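Local coordinates for CdiI toxin (Salmonella enterica subsp. enterica serovar Rubislaw str. ATCC 10717, PDB 4ZQU), which serves as the immunity protein of a contact-dependent growth inhibition system, neutralizing the toxic activity of its cognate CdiA-CT toxin, at residues S11-T16 / E140-T145. Residues are numbered along the deposited sequence; the frame is centred on the assembly and turned at random. Where two conformers were deposited one is given.
Sequences SVKMNT and EVWGGT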
ATOM      1  N   SER B  11      -4.946  -8.325   8.444  0.90 30.32           N
ATOM      2  CA  SER B  11      -5.707  -8.148   7.213  0.90 30.50           C
ATOM      3  C   SER B  11      -6.721  -9.269   7.012  0.90 32.50           C
ATOM      4  O   SER B  11      -6.422 -10.441   7.251  0.90 32.01           O
ATOM      5  CB  SER B  11      -4.766  -8.067   6.010  0.90 29.06           C
ATOM      6  OG  SER B  11      -5.451  -7.607   4.858  0.90 28.00           O
ATOM      7  N   VAL B  12      -7.920  -8.900   6.569  1.00 32.48           N
ATOM      8  CA  VAL B  12      -9.000  -9.855   6.378  1.00 33.95           C
ATOM      9  C   VAL B  12      -9.430  -9.949   4.917  1.00 35.43           C
ATOM     10  O   VAL B  12      -9.790  -8.946   4.300  1.00 34.60           O
ATOM     11  CB  VAL B  12     -10.225  -9.486   7.240  1.00 32.15           C
ATOM     12  CG1 VAL B  12     -11.378 -10.441   6.967  1.00 31.99           C
ATOM     13  CG2 VAL B  12      -9.856  -9.496   8.710  1.00 32.37           C
ATOM     14  N   LYS B  13      -9.388 -11.163   4.375  1.00 36.34           N
ATOM     15  CA  LYS B  13      -9.872 -11.435   3.025  1.00 36.43           C
ATOM     16  C   LYS B  13     -11.049 -12.403   3.085  1.00 39.53           C
ATOM     17  O   LYS B  13     -10.969 -13.442   3.740  1.00 41.72           O
ATOM     18  CB  LYS B  13      -8.753 -12.010   2.158  1.00 35.16           C
ATOM     19  CG  LYS B  13      -7.578 -11.070   1.945  1.00 33.51           C
ATOM     20  CD  LYS B  13      -7.935  -9.937   0.999  1.00 32.78           C
ATOM     21  CE  LYS B  13      -6.747  -9.014   0.761  1.00 33.14           C
ATOM     22  NZ  LYS B  13      -6.338  -8.292   1.998  1.00 32.78           N
ATOM     23  N   MET B  14     -12.142 -12.064   2.406  1.00 40.20           N
ATOM     24  CA  MET B  14     -13.344 -12.893   2.455  1.00 43.84           C
ATOM     25  C   MET B  14     -14.032 -13.055   1.105  1.00 46.78           C
ATOM     26  O   MET B  14     -14.448 -12.077   0.486  1.00 46.05           O
ATOM     27  CB  MET B  14     -14.356 -12.318   3.451  1.00 44.26           C
ATOM     28  CG  MET B  14     -15.649 -13.125   3.531  1.00 46.09           C
ATOM     29  SD  MET B  14     -16.976 -12.329   4.457  1.00 49.39           S
ATOM     30  CE  MET B  14     -17.259 -10.860   3.471  1.00 54.58           C
ATOM     31  N   ASN B  15     -14.155 -14.300   0.657  1.00 49.68           N
ATOM     32  CA  ASN B  15     -15.054 -14.616  -0.441  1.00 52.60           C
ATOM     33  C   ASN B  15     -16.199 -15.509   0.035  1.00 55.74           C
ATOM     34  O   ASN B  15     -16.494 -15.562   1.230  1.00 55.87           O
ATOM     35  CB  ASN B  15     -14.291 -15.253  -1.612  1.00 52.51           C
ATOM     36  CG  ASN B  15     -13.578 -16.540  -1.235  1.00 54.58           C
ATOM     37  OD1 ASN B  15     -14.033 -17.302  -0.382  1.00 57.22           O
ATOM     38  ND2 ASN B  15     -12.450 -16.793  -1.889  1.00 54.35           N
ATOM     39  N   THR B  16     -16.844 -16.200  -0.896  1.00 57.58           N
ATOM     40  CA  THR B  16     -17.988 -17.036  -0.558  1.00 60.07           C
ATOM     41  C   THR B  16     -17.572 -18.209   0.327  1.00 59.89           C
ATOM     42  O   THR B  16     -18.307 -18.616   1.229  1.00 60.47           O
ATOM     43  CB  THR B  16     -18.682 -17.575  -1.828  1.00 63.36           C
ATOM     44  OG1 THR B  16     -19.126 -16.476  -2.633  1.00 63.13           O
ATOM     45  CG2 THR B  16     -19.882 -18.441  -1.467  1.00 66.18           C
ATOM     46  N   GLU B 140      -6.665  -8.224  -7.759  1.00 44.24           N
ATOM     47  CA  GLU B 140      -5.686  -8.317  -6.686  1.00 44.31           C
ATOM     48  C   GLU B 140      -5.329  -6.950  -6.112  1.00 42.23           C
ATOM     49  O   GLU B 140      -4.283  -6.791  -5.484  1.00 40.06           O
ATOM     50  CB  GLU B 140      -4.424  -9.019  -7.184  1.00 48.23           C
ATOM     51  CG  GLU B 140      -4.635 -10.483  -7.525  1.00 52.96           C
ATOM     52  CD  GLU B 140      -3.367 -11.161  -7.995  1.00 56.43           C
ATOM     53  OE1 GLU B 140      -2.805 -10.730  -9.024  1.00 58.72           O
ATOM     54  OE2 GLU B 140      -2.931 -12.126  -7.334  1.00 57.06           O
ATOM     55  N   VAL B 141      -6.197  -5.966  -6.330  1.00 42.30           N
ATOM     56  CA  VAL B 141      -5.961  -4.616  -5.824  1.00 38.93           C
ATOM     57  C   VAL B 141      -7.197  -4.030  -5.145  1.00 38.84           C
ATOM     58  O   VAL B 141      -8.240  -3.860  -5.775  1.00 40.11           O
ATOM     59  CB  VAL B 141      -5.520  -3.652  -6.948  1.00 39.36           C
ATOM     60  CG1 VAL B 141      -5.247  -2.272  -6.377  1.00 37.70           C
ATOM     61  CG2 VAL B 141      -4.291  -4.179  -7.670  1.00 38.10           C
ATOM     62  N   TRP B 142      -7.071  -3.723  -3.857  1.00 37.84           N
ATOM     63  CA  TRP B 142      -8.126  -3.032  -3.120  1.00 38.02           C
ATOM     64  C   TRP B 142      -7.694  -1.603  -2.808  1.00 37.00           C
ATOM     65  O   TRP B 142      -6.510  -1.278  -2.876  1.00 35.92           O
ATOM     66  CB  TRP B 142      -8.468  -3.770  -1.827  1.00 37.00           C
ATOM     67  CG  TRP B 142      -8.994  -5.155  -2.034  1.00 38.27           C
ATOM     68  CD1 TRP B 142     -10.300  -5.546  -2.016  1.00 39.19           C
ATOM     69  CD2 TRP B 142      -8.223  -6.338  -2.284  1.00 39.44           C
ATOM     70  NE1 TRP B 142     -10.391  -6.899  -2.236  1.00 40.65           N
ATOM     71  CE2 TRP B 142      -9.131  -7.408  -2.406  1.00 41.09           C
ATOM     72  CE3 TRP B 142      -6.854  -6.595  -2.416  1.00 37.65           C
ATOM     73  CZ2 TRP B 142      -8.713  -8.716  -2.657  1.00 41.58           C
ATOM     74  CZ3 TRP B 142      -6.443  -7.893  -2.665  1.00 37.45           C
ATOM     75  CH2 TRP B 142      -7.368  -8.936  -2.783  1.00 38.76           C
ATOM     76  N   GLY B 143      -8.652  -0.748  -2.466  1.00 37.26           N
ATOM     77  CA  GLY B 143      -8.344   0.648  -2.224  1.00 36.82           C
ATOM     78  C   GLY B 143      -9.445   1.443  -1.553  1.00 39.15           C
ATOM     79  O   GLY B 143     -10.329   0.877  -0.914  1.00 38.96           O
ATOM     80  N   GLY B 144      -9.382   2.765  -1.702  1.00 53.35           N
ATOM     81  CA  GLY B 144     -10.323   3.669  -1.063  1.00 55.50           C
ATOM     82  C   GLY B 144     -11.773   3.435  -1.444  1.00 57.52           C
ATOM     83  O   GLY B 144     -12.094   3.198  -2.609  1.00 60.33           O
ATOM     84  N   THR B 145     -12.651   3.529  -0.451  1.00 56.92           N
ATOM     85  CA  THR B 145     -14.071   3.197  -0.610  1.00 58.54           C
ATOM     86  C   THR B 145     -15.013   4.122  -1.431  1.00 75.73           C
ATOM     87  O   THR B 145     -15.994   3.616  -1.977  1.00 76.55           O
ATOM     88  CB  THR B 145     -14.712   3.021   0.781  1.00 53.76           C
ATOM     89  OG1 THR B 145     -14.246   4.049   1.666  1.00 54.63           O
ATOM     90  CG2 THR B 145     -14.336   1.664   1.353  1.00 49.58           C
TER
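K13 lays the end of its aliphatic chain over the six-membered ring of W142, a worked example of how a lysine can meet an aromatic face through both its methylenes and its charge. The CH-pi part is the closer one: CE of K13 stands 3.7 Å from the centroid of that ring, 18° off its normal, and CE of K13 is 3.6 Å from both CH2 and CZ3 of W142. One methylene back, CD of K13 approaches W142 CZ2 at 3.9 Å, so the chain follows the benzo rim instead of touching it at a single point.

The cation-pi part stands higher above the same face. A bend at the last torsion of K13 (chi4 -65°) lifts its NZ to 4.8 Å from the centroid of the W142 six-membered ring, 14° off the normal. The ammonium thus remains over the face while giving a hydrogen bond to S119 OG, so that the buried charge is probably stabilised by the hydroxyl and by the pi face together.

Polar and stacking contacts fix the indole itself: its NE1 is bonded to the backbone oxygen of M117, and H136 stacks on the ring system.

The two backbones stay well separated, with CA of K13 and CA of W142 10.6 Å apart, and side chains alone bridge them. Strand 8-14 runs between strands 19-26 and 118-124, whereas strand 141-143 pairs antiparallel with strand 129-138 and also with a strand of the CdiA-CT toxin chain, an example of beta-augmentation; W142 reaches back from this interface strand to strand 118-124 and to F114 of helix 110-115.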